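Local coordinates for protein glutathione S-transferase omega-like 2 (Saccharomyces cerevisiae, PDB 5LKB) that acts as a glutathione-dependent thiol transferase and dehydroascorbate reductase, and reacts with glutathionyl-(hydro)quinones as a Xi-class glutathione transferase, at residues A[135-148]-A[156-169]. Sequence-based numbering, arbitrary orientation.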
loop_
_atom_site.group_PDB
_atom_site.type_symbol
_atom_site.label_atom_id
_atom_site.label_comp_id
_atom_site.label_asym_id
_atom_site.label_seq_id
_atom_site.Cartn_x
_atom_site.Cartn_y
_atom_site.Cartn_z
ATOM N N HIS A 135 -13.348 10.955 35.600
ATOM C CA HIS A 135 -14.256 11.778 36.411
ATOM C C HIS A 135 -15.538 11.042 36.805
ATOM O O HIS A 135 -16.006 11.185 37.953
ATOM C CB HIS A 135 -14.534 13.080 35.668
ATOM C CG HIS A 135 -13.304 13.868 35.413
ATOM N ND1 HIS A 135 -12.581 14.469 36.414
ATOM C CD2 HIS A 135 -12.605 14.070 34.270
ATOM C CE1 HIS A 135 -11.523 15.069 35.897
ATOM N NE2 HIS A 135 -11.524 14.843 34.591
ATOM N N TYR A 136 -16.080 10.222 35.911
ATOM C CA TYR A 136 -17.342 9.523 36.111
ATOM C C TYR A 136 -17.265 8.028 35.918
ATOM O O TYR A 136 -18.300 7.357 36.053
ATOM C CB TYR A 136 -18.406 10.094 35.155
ATOM C CG TYR A 136 -18.263 11.585 34.991
ATOM C CD1 TYR A 136 -18.690 12.464 35.986
ATOM C CD2 TYR A 136 -17.650 12.126 33.878
ATOM C CE1 TYR A 136 -18.509 13.820 35.856
ATOM C CE2 TYR A 136 -17.471 13.480 33.730
ATOM C CZ TYR A 136 -17.900 14.344 34.731
ATOM O OH TYR A 136 -17.688 15.705 34.583
ATOM N N GLY A 137 -16.120 7.489 35.490
ATOM C CA GLY A 137 -16.031 6.082 35.112
ATOM C C GLY A 137 -16.809 5.664 33.887
ATOM O O GLY A 137 -17.205 4.501 33.784
ATOM N N TYR A 138 -17.129 6.581 32.976
ATOM C CA TYR A 138 -17.876 6.183 31.785
ATOM C C TYR A 138 -17.048 5.216 30.926
ATOM O O TYR A 138 -15.821 5.345 30.844
ATOM C CB TYR A 138 -18.215 7.412 30.954
ATOM C CG TYR A 138 -19.200 8.400 31.567
ATOM C CD1 TYR A 138 -20.293 7.949 32.262
ATOM C CD2 TYR A 138 -19.058 9.771 31.351
ATOM C CE1 TYR A 138 -21.233 8.850 32.775
ATOM C CE2 TYR A 138 -19.997 10.680 31.865
ATOM C CZ TYR A 138 -21.069 10.190 32.564
ATOM O OH TYR A 138 -22.014 11.063 33.073
ATOM N N LYS A 139 -17.714 4.239 30.344
ATOM C CA LYS A 139 -17.014 3.308 29.466
ATOM C C LYS A 139 -17.054 3.749 28.018
ATOM O O LYS A 139 -16.320 3.187 27.194
ATOM C CB LYS A 139 -17.606 1.913 29.648
ATOM C CG LYS A 139 -17.714 1.585 31.109
ATOM C CD LYS A 139 -17.783 0.107 31.450
ATOM C CE LYS A 139 -18.941 -0.620 30.786
ATOM N NZ LYS A 139 -20.117 -0.839 31.678
ATOM N N ARG A 140 -17.885 4.730 27.680
ATOM C CA ARG A 140 -18.110 5.123 26.302
ATOM C C ARG A 140 -18.059 6.628 26.186
ATOM O O ARG A 140 -18.589 7.349 27.042
ATOM C CB ARG A 140 -19.421 4.622 25.758
ATOM C CG ARG A 140 -19.504 3.110 25.618
ATOM C CD ARG A 140 -18.675 2.575 24.459
ATOM N NE ARG A 140 -18.725 1.131 24.423
ATOM C CZ ARG A 140 -18.375 0.415 23.354
ATOM N NH1 ARG A 140 -17.946 1.035 22.264
ATOM N NH2 ARG A 140 -18.486 -0.892 23.357
ATOM N N ILE A 141 -17.413 7.140 25.145
ATOM C CA ILE A 141 -17.458 8.583 24.923
ATOM C C ILE A 141 -18.907 9.074 24.689
ATOM O O ILE A 141 -19.226 10.239 24.941
ATOM C CB ILE A 141 -16.466 8.977 23.797
ATOM C CG1 ILE A 141 -15.947 10.387 24.066
ATOM C CG2 ILE A 141 -17.094 8.898 22.459
ATOM C CD1 ILE A 141 -14.871 10.885 23.177
ATOM N N SER A 142 -19.774 8.217 24.178
ATOM C CA SER A 142 -21.203 8.535 24.045
ATOM C C SER A 142 -21.807 8.956 25.386
ATOM O O SER A 142 -22.724 9.782 25.396
ATOM C CB SER A 142 -22.003 7.346 23.503
ATOM O OG SER A 142 -21.905 6.227 24.365
ATOM N N ASP A 143 -21.291 8.427 26.507
ATOM C CA ASP A 143 -21.783 8.824 27.838
ATOM C C ASP A 143 -21.592 10.314 28.089
ATOM O O ASP A 143 -22.440 10.949 28.723
ATOM C CB ASP A 143 -21.137 8.008 28.956
ATOM C CG ASP A 143 -21.443 6.494 28.864
ATOM O OD1 ASP A 143 -22.552 6.099 28.445
ATOM O OD2 ASP A 143 -20.553 5.692 29.252
ATOM N N LEU A 144 -20.455 10.882 27.675
ATOM C CA LEU A 144 -20.226 12.323 27.772
ATOM C C LEU A 144 -21.206 13.099 26.896
ATOM O O LEU A 144 -21.747 14.138 27.313
ATOM C CB LEU A 144 -18.787 12.660 27.359
ATOM C CG LEU A 144 -17.733 12.051 28.249
ATOM C CD1 LEU A 144 -16.285 12.124 27.638
ATOM C CD2 LEU A 144 -17.751 12.718 29.635
ATOM N N TYR A 145 -21.467 12.595 25.689
ATOM C CA TYR A 145 -22.363 13.246 24.743
ATOM C C TYR A 145 -23.791 13.280 25.290
ATOM O O TYR A 145 -24.442 14.330 25.283
ATOM C CB TYR A 145 -22.301 12.536 23.365
ATOM C CG TYR A 145 -21.160 13.011 22.487
ATOM C CD1 TYR A 145 -19.881 12.471 22.589
ATOM C CD2 TYR A 145 -21.367 13.975 21.545
ATOM C CE1 TYR A 145 -18.855 12.944 21.806
ATOM C CE2 TYR A 145 -20.347 14.449 20.748
ATOM C CZ TYR A 145 -19.074 13.914 20.876
ATOM O OH TYR A 145 -18.091 14.467 20.056
ATOM N N TYR A 146 -24.278 12.147 25.795
ATOM C CA TYR A 146 -25.646 12.102 26.325
ATOM C C TYR A 146 -25.770 12.918 27.615
ATOM O O TYR A 146 -26.820 13.530 27.874
ATOM C CB TYR A 146 -26.071 10.644 26.540
ATOM C CG TYR A 146 -26.326 9.851 25.273
ATOM C CD1 TYR A 146 -27.042 10.403 24.203
ATOM C CD2 TYR A 146 -25.873 8.542 25.138
ATOM C CE1 TYR A 146 -27.298 9.663 23.030
ATOM C CE2 TYR A 146 -26.129 7.798 23.949
ATOM C CZ TYR A 146 -26.817 8.375 22.919
ATOM O OH TYR A 146 -27.093 7.663 21.773
ATOM N N LYS A 147 -24.730 12.924 28.453
ATOM C CA LYS A 147 -24.723 13.812 29.616
ATOM C C LYS A 147 -24.912 15.264 29.196
ATOM O O LYS A 147 -25.761 15.980 29.744
ATOM C CB LYS A 147 -23.430 13.636 30.408
ATOM C CG LYS A 147 -23.339 14.492 31.675
ATOM C CD LYS A 147 -24.504 14.198 32.633
ATOM C CE LYS A 147 -24.406 15.078 33.855
ATOM N NZ LYS A 147 -25.511 14.817 34.824
ATOM N N SER A 148 -24.136 15.725 28.228
ATOM C CA SER A 148 -24.237 17.097 27.760
ATOM C C SER A 148 -25.606 17.364 27.141
ATOM O O SER A 148 -26.235 18.399 27.439
ATOM C CB SER A 148 -23.121 17.367 26.755
ATOM O OG SER A 148 -22.801 18.745 26.595
ATOM N N PHE A 156 -20.345 10.103 17.780
ATOM C CA PHE A 156 -19.725 10.462 19.040
ATOM C C PHE A 156 -18.216 10.646 18.818
ATOM O O PHE A 156 -17.393 9.775 19.135
ATOM C CB PHE A 156 -19.982 9.373 20.074
ATOM C CG PHE A 156 -21.397 8.962 20.178
ATOM C CD1 PHE A 156 -22.333 9.840 20.679
ATOM C CD2 PHE A 156 -21.804 7.702 19.815
ATOM C CE1 PHE A 156 -23.656 9.466 20.768
ATOM C CE2 PHE A 156 -23.132 7.322 19.925
ATOM C CZ PHE A 156 -24.054 8.219 20.426
ATOM N N THR A 157 -17.852 11.778 18.239
ATOM C CA THR A 157 -16.504 11.971 17.707
ATOM C C THR A 157 -15.538 12.456 18.776
ATOM O O THR A 157 -15.933 12.997 19.819
ATOM C CB THR A 157 -16.514 12.991 16.567
ATOM O OG1 THR A 157 -17.184 14.198 16.999
ATOM C CG2 THR A 157 -17.237 12.454 15.345
ATOM N N VAL A 158 -14.231 12.198 18.525
ATOM C CA VAL A 158 -13.131 12.877 19.238
ATOM C C VAL A 158 -12.575 13.970 18.342
ATOM O O VAL A 158 -12.698 13.888 17.134
ATOM C CB VAL A 158 -12.008 11.910 19.707
ATOM C CG1 VAL A 158 -12.549 10.971 20.751
ATOM C CG2 VAL A 158 -11.457 11.101 18.507
ATOM N N PRO A 159 -11.947 14.991 18.902
ATOM C CA PRO A 159 -11.701 15.328 20.308
ATOM C C PRO A 159 -12.938 15.951 20.981
ATOM O O PRO A 159 -13.804 16.532 20.297
ATOM C CB PRO A 159 -10.615 16.392 20.203
ATOM C CG PRO A 159 -10.910 17.071 18.999
ATOM C CD PRO A 159 -11.390 16.043 18.042
ATOM N N VAL A 160 -12.958 15.892 22.308
ATOM C CA VAL A 160 -13.984 16.555 23.103
ATOM C C VAL A 160 -13.299 17.447 24.122
ATOM O O VAL A 160 -12.464 16.977 24.904
ATOM C CB VAL A 160 -14.886 15.526 23.783
ATOM C CG1 VAL A 160 -15.809 16.220 24.798
ATOM C CG2 VAL A 160 -15.733 14.763 22.757
ATOM N N LEU A 161 -13.667 18.737 24.125
ATOM C CA LEU A 161 -13.242 19.684 25.163
ATOM C C LEU A 161 -14.418 19.857 26.144
ATOM O O LEU A 161 -15.509 20.277 25.745
ATOM C CB LEU A 161 -12.808 21.005 24.551
ATOM C CG LEU A 161 -12.410 22.089 25.547
ATOM C CD1 LEU A 161 -11.146 21.675 26.309
ATOM C CD2 LEU A 161 -12.212 23.400 24.830
ATOM N N TRP A 162 -14.220 19.377 27.361
ATOM C CA TRP A 162 -15.260 19.097 28.369
ATOM C C TRP A 162 -15.124 20.069 29.530
ATOM O O TRP A 162 -14.015 20.366 29.976
ATOM C CB TRP A 162 -15.029 17.715 28.947
ATOM C CG TRP A 162 -16.045 17.241 30.019
ATOM C CD1 TRP A 162 -15.827 17.145 31.376
ATOM C CD2 TRP A 162 -17.376 16.764 29.796
ATOM N NE1 TRP A 162 -16.925 16.600 31.973
ATOM C CE2 TRP A 162 -17.914 16.410 31.062
ATOM C CE3 TRP A 162 -18.175 16.623 28.677
ATOM C CZ2 TRP A 162 -19.204 15.861 31.203
ATOM C CZ3 TRP A 162 -19.476 16.098 28.830
ATOM C CH2 TRP A 162 -19.976 15.766 30.095
ATOM N N ASP A 163 -16.290 20.536 30.041
ATOM C CA ASP A 163 -16.342 21.386 31.226
ATOM C C ASP A 163 -16.806 20.566 32.409
ATOM O O ASP A 163 -17.947 20.090 32.423
ATOM C CB ASP A 163 -17.313 22.556 31.021
ATOM C CG ASP A 163 -17.447 23.386 32.278
ATOM O OD1 ASP A 163 -16.455 23.421 33.018
ATOM O OD2 ASP A 163 -18.525 24.008 32.450
ATOM N N LEU A 164 -15.927 20.419 33.400
ATOM C CA LEU A 164 -16.267 19.678 34.618
ATOM C C LEU A 164 -17.311 20.386 35.477
ATOM O O LEU A 164 -18.030 19.714 36.217
ATOM C CB LEU A 164 -15.008 19.448 35.446
ATOM C CG LEU A 164 -13.975 18.469 34.832
ATOM C CD1 LEU A 164 -12.653 18.637 35.619
ATOM C CD2 LEU A 164 -14.472 17.019 34.829
ATOM N N GLU A 165 -17.456 21.694 35.345
ATOM C CA GLU A 165 -18.412 22.395 36.209
ATOM C C GLU A 165 -19.851 22.212 35.735
ATOM O O GLU A 165 -20.752 21.909 36.529
ATOM C CB GLU A 165 -18.025 23.862 36.258
ATOM C CG GLU A 165 -16.834 24.123 37.194
ATOM C CD GLU A 165 -16.638 25.597 37.536
ATOM O OE1 GLU A 165 -17.541 26.448 37.242
ATOM O OE2 GLU A 165 -15.559 25.900 38.088
ATOM N N THR A 166 -20.110 22.436 34.457
ATOM C CA THR A 166 -21.453 22.291 33.936
ATOM C C THR A 166 -21.706 20.883 33.379
ATOM O O THR A 166 -22.853 20.545 33.045
ATOM C CB THR A 166 -21.706 23.380 32.874
ATOM O OG1 THR A 166 -20.810 23.177 31.767
ATOM C CG2 THR A 166 -21.492 24.809 33.409
ATOM N N GLN A 167 -20.645 20.052 33.256
ATOM C CA GLN A 167 -20.741 18.695 32.696
ATOM C C GLN A 167 -21.314 18.735 31.292
ATOM O O GLN A 167 -22.318 18.099 30.998
ATOM C CB GLN A 167 -21.496 17.732 33.608
ATOM C CG GLN A 167 -20.857 17.692 34.972
ATOM C CD GLN A 167 -21.248 16.488 35.786
ATOM O OE1 GLN A 167 -21.815 15.517 35.269
ATOM N NE2 GLN A 167 -20.918 16.524 37.077
ATOM N N THR A 168 -20.698 19.567 30.454
ATOM C CA THR A 168 -21.131 19.712 29.078
ATOM C C THR A 168 -19.905 19.648 28.190
ATOM O O THR A 168 -18.782 19.922 28.621
ATOM C CB THR A 168 -21.863 21.070 28.847
ATOM O OG1 THR A 168 -21.036 22.161 29.273
ATOM C CG2 THR A 168 -23.234 21.099 29.555
ATOM N N ILE A 169 -20.166 19.411 26.916
ATOM C CA ILE A 169 -19.144 19.569 25.902
ATOM C C ILE A 169 -19.100 21.028 25.485
ATOM O O ILE A 169 -20.090 21.559 24.958
ATOM C CB ILE A 169 -19.467 18.667 24.714
ATOM C CG1 ILE A 169 -19.524 17.229 25.181
ATOM C CG2 ILE A 169 -18.474 18.889 23.583
ATOM C CD1 ILE A 169 -19.744 16.263 24.049
HETATM O O HOH W 1 -17.909 16.993 36.701
HETATM O O HOH W 2 -21.006 13.349 33.625
HETATM O O HOH W 3 -24.996 18.201 31.760
#
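Trp-162 lays one face of its indole beneath Leu-144, whose CD2 stands 3.7 Å from the centroid of the six-membered ring and almost on its normal; the backbone of Gln-167 and Thr-168 lies against the other face. With CG anti to the backbone N (chi1 -179°), the indole projects from strand 160-163 toward the helix, and its NE1 donates to Tyr-136 OH at 2.9 Å, with the acceptor in the indole plane. A water joins that hydroxyl to Leu-164 O, while Leu-164 CD2 sits over the centre of the His-135 imidazole in a CH-pi contact.

On the next residue of the helix, the Tyr-145 ring is sandwiched between Ile-169 CD1, 3.7 Å from its centroid, and the CA of Phe-156 on the opposite face. Its hydroxyl donates to Thr-157 O at 2.6 Å and also hydrogen-bonds Asn-172, so the ring is held at its polar end as well as packed on both faces. In this thioredoxin-like domain, helix 141-148 packs on the beta-hairpin of strands 160-163 and 168-171; the cis peptide bond between Val-158 and Pro-159 comes just before its first strand, and Val-158 binds glutathione close to the nucleophile Cys-46. Ile-141 CD1 lies against Val-158 CG1 and reaches Val-160 CG2 tip to tip.

Phe-156 turns one ring face to Ser-142 CB and directs its edge toward the faces of Tyr-145 and Tyr-146 in offset edge-to-face pairs. At the helix C-terminus, Ser-148 OG accepts a nearly straight bond from Ile-169 N (2.7 Å, 165°), tying the last turn to strand 168-171.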